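Local atomic coordinates of putative restriction endonuclease domain-containing protein (Anabaena variabilis, PDB entry 3OT2), a protein that is of unknown function but is probably a nuclease of the Uma2 (DUF820) family, within the PD-(D/E)XK restriction-endonuclease-like clan. Residues P23-E26 and K31-Q34; S88-P91 and E97-N100; M136-D141 and Q145-Y150. All blocks are in the same frame, centred on the assembly; numbering follows the deposited sequence.

In the fold
The three contacts follow one another along the chain, each closing before the next opens. Contact 1 pairs strands 25-28 and 31-34, a small antiparallel hairpin outside the main sheet. Contact 2 gathers two parts of the loop that joins strands 82-86 and 108-112 of the six-stranded mixed sheet. Contact 3 pairs two strands of that sheet, 136-141 and 146-150, the first of which lies beside 108-112. Centre to centre, contacts 1 and 2 lie about 24 Å apart, contacts 1 and 3 about 22 Å, and contacts 2 and 3 about 26 Å, with contacts 2 and 3 on opposite sides of the chain's centre. Helix 119-131 touches both hairpins, linking the peripheral one to the core of this nuclease-like fold.

Contact 1 (P23-E26 and K31-Q34); sequences PASE and KIIQ
The side chain of Q34 reaches across the pyrrolidine ring of P23 at about a right angle, its NE2 lying 3.4 Å from P23 CD. With CG anti to the backbone N (chi1 -162°) and the chain extended beyond it, the amide is carried past S25 to the backbone of P23. There NE2 donates to P23 O at 3.0 Å, in the carbonyl plane and on a lone pair. A long, polar glutamine suits this exposed place, since it can grip a carbonyl two residues ahead of the strand, one that T21 OG1 also bonds. P23, which follows a cis peptide bond, leads into an antiparallel beta hairpin of strands 25-28 and 31-34. Its hydrogen-bonded pair is E26 with I33: E26 N meets I33 O at 2.8 Å, and I33 N meets E26 O at 2.9 Å. A water donates to both E26 OE1 and I33 O, tying the carboxylate back to the opposite strand, while E26 OE2 accepts from V79 N. On the other face the small S25 lets its CB meet I32 CG2 at 4.0 Å; its OG bonds to T21 OG1. S25 also touches the bound 1,4-butanediol.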
loop_
_atom_site.group_PDB
_atom_site.type_symbol
_atom_site.label_atom_id
_atom_site.label_comp_id
_atom_site.label_asym_id
_atom_site.label_seq_id
_atom_site.Cartn_x
_atom_site.Cartn_y
_atom_site.Cartn_z
ATOM N N PRO A 23 -5.324 -22.993 -5.350
ATOM C CA PRO A 23 -4.267 -22.060 -5.796
ATOM C C PRO A 23 -2.926 -22.336 -5.109
ATOM O O PRO A 23 -2.890 -23.003 -4.070
ATOM C CB PRO A 23 -4.828 -20.677 -5.412
ATOM C CG PRO A 23 -6.281 -20.895 -5.150
ATOM C CD PRO A 23 -6.348 -22.273 -4.577
ATOM N N ALA A 24 -1.820 -21.837 -5.704
ATOM C CA ALA A 24 -0.473 -22.054 -5.176
ATOM C C ALA A 24 -0.290 -21.499 -3.752
ATOM O O ALA A 24 -1.001 -20.584 -3.326
ATOM C CB ALA A 24 0.548 -21.440 -6.110
ATOM N N SER A 25 0.638 -22.108 -3.011
ATOM C CA SER A 25 0.975 -21.705 -1.656
ATOM C C SER A 25 2.269 -20.903 -1.642
ATOM O O SER A 25 3.244 -21.242 -2.327
ATOM C CB SER A 25 1.095 -22.914 -0.739
ATOM O OG SER A 25 -0.167 -23.544 -0.610
ATOM N N GLU A 26 2.266 -19.842 -0.849
ATOM C CA GLU A 26 3.424 -18.995 -0.654
ATOM C C GLU A 26 3.964 -19.206 0.739
ATOM O O GLU A 26 3.210 -19.568 1.651
ATOM C CB GLU A 26 3.079 -17.516 -0.880
ATOM C CG GLU A 26 2.613 -17.210 -2.290
ATOM C CD GLU A 26 2.413 -15.736 -2.594
ATOM O OE1 GLU A 26 1.607 -15.091 -1.894
ATOM O OE2 GLU A 26 3.016 -15.233 -3.566
ATOM N N LYS A 31 5.359 -18.345 7.385
ATOM C CA LYS A 31 3.968 -18.801 7.325
ATOM C C LYS A 31 3.604 -19.286 5.926
ATOM O O LYS A 31 4.088 -18.741 4.931
ATOM C CB LYS A 31 3.000 -17.672 7.727
ATOM C CG LYS A 31 3.263 -17.043 9.096
ATOM C CD LYS A 31 2.512 -15.716 9.250
ATOM C CE LYS A 31 2.951 -14.913 10.453
ATOM N NZ LYS A 31 4.244 -14.205 10.228
ATOM N N ILE A 32 2.743 -20.303 5.857
ATOM C CA ILE A 32 2.255 -20.829 4.587
ATOM C C ILE A 32 0.898 -20.171 4.319
ATOM O O ILE A 32 -0.023 -20.302 5.139
ATOM C CB ILE A 32 2.191 -22.378 4.556
ATOM C CG1 ILE A 32 3.579 -22.998 4.829
ATOM C CG2 ILE A 32 1.614 -22.856 3.216
ATOM C CD1 ILE A 32 3.595 -24.537 5.069
ATOM N N ILE A 33 0.806 -19.407 3.224
ATOM C CA ILE A 33 -0.416 -18.709 2.841
ATOM C C ILE A 33 -0.766 -19.099 1.416
ATOM O O ILE A 33 0.031 -18.901 0.488
ATOM C CB ILE A 33 -0.345 -17.156 3.001
ATOM C CG1 ILE A 33 0.121 -16.735 4.417
ATOM C CG2 ILE A 33 -1.711 -16.503 2.655
ATOM C CD1 ILE A 33 0.791 -15.384 4.486
ATOM N N GLN A 34 -1.966 -19.644 1.248
ATOM C CA GLN A 34 -2.465 -20.040 -0.062
ATOM C C GLN A 34 -2.974 -18.813 -0.798
ATOM O O GLN A 34 -3.613 -17.957 -0.184
ATOM C CB GLN A 34 -3.557 -21.081 0.101
ATOM C CG GLN A 34 -3.824 -21.869 -1.168
ATOM C CD GLN A 34 -4.769 -23.029 -0.969
ATOM O OE1 GLN A 34 -5.393 -23.202 0.085
ATOM N NE2 GLN A 34 -4.881 -23.851 -1.994
HETATM O O HOH W 1 -0.581 -16.372 -0.706
#

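Contact 2 (S88-P91 and E97-N100); sequences SRIP and EIAN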
loop_
_atom_site.group_PDB
_atom_site.type_symbol
_atom_site.label_atom_id
_atom_site.label_comp_id
_atom_site.label_asym_id
_atom_site.label_seq_id
_atom_site.Cartn_x
_atom_site.Cartn_y
_atom_site.Cartn_z
ATOM N N SER A 88 19.076 -12.053 -19.729
ATOM C CA SER A 88 20.316 -12.477 -19.048
ATOM C C SER A 88 20.067 -13.089 -17.656
ATOM O O SER A 88 20.924 -13.806 -17.154
ATOM C CB SER A 88 21.279 -11.301 -18.916
ATOM O OG SER A 88 20.733 -10.268 -18.108
ATOM N N ARG A 89 18.913 -12.798 -17.035
ATOM C CA ARG A 89 18.580 -13.286 -15.690
ATOM C C ARG A 89 17.667 -14.523 -15.703
ATOM O O ARG A 89 17.433 -15.083 -14.640
ATOM C CB ARG A 89 17.937 -12.154 -14.853
ATOM C CG ARG A 89 18.968 -11.102 -14.445
ATOM C CD ARG A 89 18.355 -10.075 -13.520
ATOM N NE ARG A 89 18.281 -10.553 -12.137
ATOM C CZ ARG A 89 17.155 -10.817 -11.493
ATOM N NH1 ARG A 89 15.985 -10.685 -12.106
ATOM N NH2 ARG A 89 17.186 -11.230 -10.236
ATOM N N ILE A 90 17.194 -14.986 -16.881
ATOM C CA ILE A 90 16.339 -16.180 -16.946
ATOM C C ILE A 90 17.240 -17.421 -16.688
ATOM O O ILE A 90 18.147 -17.658 -17.476
ATOM C CB ILE A 90 15.544 -16.282 -18.286
ATOM C CG1 ILE A 90 14.556 -15.108 -18.452
ATOM C CG2 ILE A 90 14.799 -17.642 -18.388
ATOM C CD1 ILE A 90 13.996 -14.898 -19.846
ATOM N N PRO A 91 17.053 -18.178 -15.567
ATOM C CA PRO A 91 17.896 -19.372 -15.340
ATOM C C PRO A 91 17.625 -20.441 -16.403
ATOM O O PRO A 91 16.475 -20.716 -16.741
ATOM C CB PRO A 91 17.500 -19.835 -13.936
ATOM C CG PRO A 91 16.137 -19.310 -13.726
ATOM C CD PRO A 91 16.054 -18.012 -14.491
ATOM N N GLU A 97 17.253 -24.595 -22.386
ATOM C CA GLU A 97 15.852 -24.370 -22.076
ATOM C C GLU A 97 15.732 -23.752 -20.684
ATOM O O GLU A 97 16.633 -23.917 -19.844
ATOM C CB GLU A 97 15.035 -25.646 -22.176
ATOM C CG GLU A 97 15.130 -26.526 -20.972
ATOM C CD GLU A 97 14.191 -27.689 -21.200
ATOM O OE1 GLU A 97 14.451 -28.449 -22.156
ATOM O OE2 GLU A 97 13.151 -27.791 -20.510
ATOM N N ILE A 98 14.609 -23.075 -20.428
ATOM C CA ILE A 98 14.382 -22.422 -19.139
ATOM C C ILE A 98 14.303 -23.491 -18.039
ATOM O O ILE A 98 13.721 -24.552 -18.250
ATOM C CB ILE A 98 13.143 -21.502 -19.173
ATOM C CG1 ILE A 98 13.330 -20.384 -20.250
ATOM C CG2 ILE A 98 12.892 -20.891 -17.789
ATOM C CD1 ILE A 98 12.112 -19.449 -20.525
ATOM N N ALA A 99 14.968 -23.212 -16.910
ATOM C CA ALA A 99 15.020 -24.034 -15.712
ATOM C C ALA A 99 13.642 -24.136 -15.058
ATOM O O ALA A 99 12.808 -23.239 -15.234
ATOM C CB ALA A 99 16.004 -23.418 -14.724
ATOM N N ASN A 100 13.408 -25.204 -14.282
ATOM C CA ASN A 100 12.135 -25.365 -13.578
ATOM C C ASN A 100 12.079 -24.510 -12.295
ATOM O O ASN A 100 10.993 -24.164 -11.841
ATOM C CB ASN A 100 11.893 -26.840 -13.234
ATOM C CG ASN A 100 11.976 -27.774 -14.420
ATOM O OD1 ASN A 100 12.786 -28.700 -14.455
ATOM N ND2 ASN A 100 11.187 -27.523 -15.433
#
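I90 and I98 meet through their branches: I90 CG2 lies 3.6 Å from I98 CG1 and 3.8 Å from I98 CG2, with I98 CD1 only slightly farther off at 3.9 Å. One methyl of I90 thus sits against three carbons of its partner, and the two side chains cross obliquely. In I90 the methyl stands anti to the backbone N, because CG1 takes the other position beside that N (chi1 -63°), and this turns CG2 to I98. Branched aliphatic residues suit the spot, since both also rest on R64 of strand 63-67, and I98 on F66 as well; I90 is buried.

Next to this apolar patch the backbones are joined by a single hydrogen bond. A99 N donates to P91 O at 2.9 Å and almost straight, 177° at the hydrogen, although the donor stands 35° above the carbonyl plane. A proline has no N-H to give, so P91 enters the pairing through its carbonyl. Alanine fits opposite it: its short side chain brings CB to 3.4 Å from P91 O and to 4.0 Å from P91 CB. The ring of P91 is partly exposed and leans on F102 as well.

Beyond A99 and I98 the contact thins out at the surface of the molecule. E97 adds almost nothing, its side chain turned away and exposed, as fits a charged residue; its backbone N is held instead by N95 OD1. N100 likewise points away from the other segment.

With one backbone bond and no ladder of them, this is a loop drawn together at its base, within the long connection between strands 82-86 and 108-112, which are antiparallel neighbours in the mixed sheet of this PD-(D/E)XK-related fold.

Contact 3 (M136-D141 and Q145-Y150); sequences MGWLID and QTVFVY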
loop_
_atom_site.group_PDB
_atom_site.type_symbol
_atom_site.label_atom_id
_atom_site.label_comp_id
_atom_site.label_asym_id
_atom_site.label_seq_id
_atom_site.Cartn_x
_atom_site.Cartn_y
_atom_site.Cartn_z
HETATM N N MSE A 136 11.014 -3.007 -10.548
HETATM C CA MSE A 136 9.707 -2.366 -10.404
HETATM C C MSE A 136 8.644 -3.343 -9.958
HETATM O O MSE A 136 8.633 -4.503 -10.369
HETATM C CB MSE A 136 9.267 -1.720 -11.752
HETATM C CG MSE A 136 7.920 -0.964 -11.640
HETATM SE SE MSE A 136 7.421 -0.090 -13.296
HETATM C CE MSE A 136 8.628 1.438 -13.224
ATOM N N GLY A 137 7.722 -2.832 -9.157
ATOM C CA GLY A 137 6.529 -3.553 -8.753
ATOM C C GLY A 137 5.302 -2.791 -9.202
ATOM O O GLY A 137 5.286 -1.558 -9.166
ATOM N N TRP A 138 4.290 -3.517 -9.688
ATOM C CA TRP A 138 2.973 -2.985 -10.006
ATOM C C TRP A 138 1.942 -3.638 -9.121
ATOM O O TRP A 138 1.887 -4.870 -9.059
ATOM C CB TRP A 138 2.562 -3.281 -11.472
ATOM C CG TRP A 138 2.991 -2.308 -12.539
ATOM C CD1 TRP A 138 3.928 -1.322 -12.453
ATOM C CD2 TRP A 138 2.538 -2.320 -13.893
ATOM N NE1 TRP A 138 4.033 -0.665 -13.656
ATOM C CE2 TRP A 138 3.177 -1.253 -14.558
ATOM C CE3 TRP A 138 1.594 -3.098 -14.596
ATOM C CZ2 TRP A 138 2.910 -0.940 -15.901
ATOM C CZ3 TRP A 138 1.324 -2.786 -15.919
ATOM C CH2 TRP A 138 1.981 -1.720 -16.561
ATOM N N LEU A 139 1.112 -2.835 -8.461
ATOM C CA LEU A 139 -0.026 -3.346 -7.707
ATOM C C LEU A 139 -1.255 -2.799 -8.412
ATOM O O LEU A 139 -1.520 -1.594 -8.358
ATOM C CB LEU A 139 0.006 -2.996 -6.199
ATOM C CG LEU A 139 -1.254 -3.398 -5.396
ATOM C CD1 LEU A 139 -1.623 -4.849 -5.610
ATOM C CD2 LEU A 139 -1.070 -3.122 -3.931
ATOM N N ILE A 140 -1.943 -3.667 -9.149
ATOM C CA ILE A 140 -3.137 -3.313 -9.927
ATOM C C ILE A 140 -4.373 -3.574 -9.076
ATOM O O ILE A 140 -4.540 -4.672 -8.543
ATOM C CB ILE A 140 -3.211 -4.095 -11.282
ATOM C CG1 ILE A 140 -1.991 -3.792 -12.177
ATOM C CG2 ILE A 140 -4.572 -3.819 -12.015
ATOM C CD1 ILE A 140 -1.833 -4.713 -13.400
ATOM N N ASP A 141 -5.225 -2.560 -8.940
ATOM C CA ASP A 141 -6.478 -2.664 -8.194
ATOM C C ASP A 141 -7.636 -2.510 -9.194
ATOM O O ASP A 141 -8.005 -1.376 -9.507
ATOM C CB ASP A 141 -6.547 -1.605 -7.077
ATOM C CG ASP A 141 -7.820 -1.677 -6.244
ATOM O OD1 ASP A 141 -8.815 -2.275 -6.714
ATOM O OD2 ASP A 141 -7.803 -1.199 -5.110
ATOM N N GLN A 145 -9.607 0.857 -10.295
ATOM C CA GLN A 145 -8.963 1.216 -11.584
ATOM C C GLN A 145 -7.700 2.047 -11.299
ATOM O O GLN A 145 -7.494 3.144 -11.819
ATOM C CB GLN A 145 -9.942 1.949 -12.518
ATOM C CG GLN A 145 -11.113 1.050 -12.940
ATOM C CD GLN A 145 -12.121 1.748 -13.815
ATOM O OE1 GLN A 145 -11.782 2.490 -14.733
ATOM N NE2 GLN A 145 -13.382 1.468 -13.590
ATOM N N THR A 146 -6.863 1.505 -10.417
ATOM C CA THR A 146 -5.672 2.159 -9.945
ATOM C C THR A 146 -4.491 1.225 -10.063
ATOM O O THR A 146 -4.633 0.006 -9.922
ATOM C CB THR A 146 -5.893 2.588 -8.458
ATOM O OG1 THR A 146 -6.924 3.580 -8.404
ATOM C CG2 THR A 146 -4.608 3.132 -7.778
ATOM N N VAL A 147 -3.330 1.805 -10.346
ATOM C CA VAL A 147 -2.073 1.073 -10.321
ATOM C C VAL A 147 -1.119 1.796 -9.366
ATOM O O VAL A 147 -0.877 2.997 -9.525
ATOM C CB VAL A 147 -1.417 0.819 -11.706
ATOM C CG1 VAL A 147 -0.160 -0.037 -11.542
ATOM C CG2 VAL A 147 -2.403 0.137 -12.666
ATOM N N PHE A 148 -0.574 1.059 -8.385
ATOM C CA PHE A 148 0.496 1.573 -7.532
ATOM C C PHE A 148 1.789 1.096 -8.132
ATOM O O PHE A 148 1.906 -0.091 -8.469
ATOM C CB PHE A 148 0.376 1.106 -6.076
ATOM C CG PHE A 148 -0.800 1.655 -5.307
ATOM C CD1 PHE A 148 -0.832 2.983 -4.911
ATOM C CD2 PHE A 148 -1.875 0.839 -4.978
ATOM C CE1 PHE A 148 -1.914 3.486 -4.168
ATOM C CE2 PHE A 148 -2.944 1.339 -4.208
ATOM C CZ PHE A 148 -2.948 2.658 -3.813
ATOM N N VAL A 149 2.739 2.007 -8.306
ATOM C CA VAL A 149 4.055 1.710 -8.883
ATOM C C VAL A 149 5.106 1.808 -7.775
ATOM O O VAL A 149 5.235 2.846 -7.117
ATOM C CB VAL A 149 4.369 2.629 -10.090
ATOM C CG1 VAL A 149 5.838 2.498 -10.516
ATOM C CG2 VAL A 149 3.444 2.314 -11.268
ATOM N N TYR A 150 5.874 0.730 -7.608
ATOM C CA TYR A 150 6.918 0.597 -6.606
ATOM C C TYR A 150 8.309 0.507 -7.253
ATOM O O TYR A 150 8.521 -0.357 -8.086
ATOM C CB TYR A 150 6.661 -0.685 -5.798
ATOM C CG TYR A 150 5.417 -0.647 -4.944
ATOM C CD1 TYR A 150 4.172 -0.987 -5.470
ATOM C CD2 TYR A 150 5.484 -0.296 -3.601
ATOM C CE1 TYR A 150 3.026 -0.971 -4.676
ATOM C CE2 TYR A 150 4.342 -0.273 -2.800
ATOM C CZ TYR A 150 3.115 -0.598 -3.346
ATOM O OH TYR A 150 2.006 -0.562 -2.541
#
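V149 puts its two methyls on different partners: CG2 is 3.9 Å from CD1 of W138, and CG1 is 4.0 Å from CE of the selenomethionine M136. The first stands beside the backbone N and the second anti to it (chi1 169°), which splits the branch between them. With an alanine in place of V149 both methyl contacts would go: the M136 methyl would probably lose its partner on this strand and W138 CD1 one of its ring's two valine neighbours, opening a gap between them. Farther along this face V147 CG1 lies over the five-membered ring of W138, a CH-pi contact 4.2 Å from its centroid.

Between the two strands the backbone bonds form three hydrogen-bonded couples, G137 with Y150, L139 with F148 and D141 with T146. Five of the six bonds are short; the longest is T146 N to D141 O at 3.2 Å. Glycine suits position 137, where a beta carbon would press on Y150 CB. G137 O also lies at the edge of the Y150 ring, in its plane. At the turn end Q145 and T146 both face D141, a G1 beta bulge, and Q145 has the left-handed backbone (phi 46°) that such a bulge needs.

Side-chain polar atoms find partners in the turn and beyond the hairpin. Within the turn D141 OD1 accepts from E144 N and T146 OG1 bonds to E144 O. Farther off, W138 NE1 donates to P167 O, while D141 OD2 bonds to T120 OG1 and T146 OG1 to K124 NZ, both of the second subunit.

On the other edge of strand 136-141, the backbones of W138 and I140 bond to T109 and E111 of strand 108-112, whose W108 meets W138 edge-to-face. Helix 119-131 packs on L139 and Y150, and helix 179-183 on I140 and V147, on the other face of the sheet.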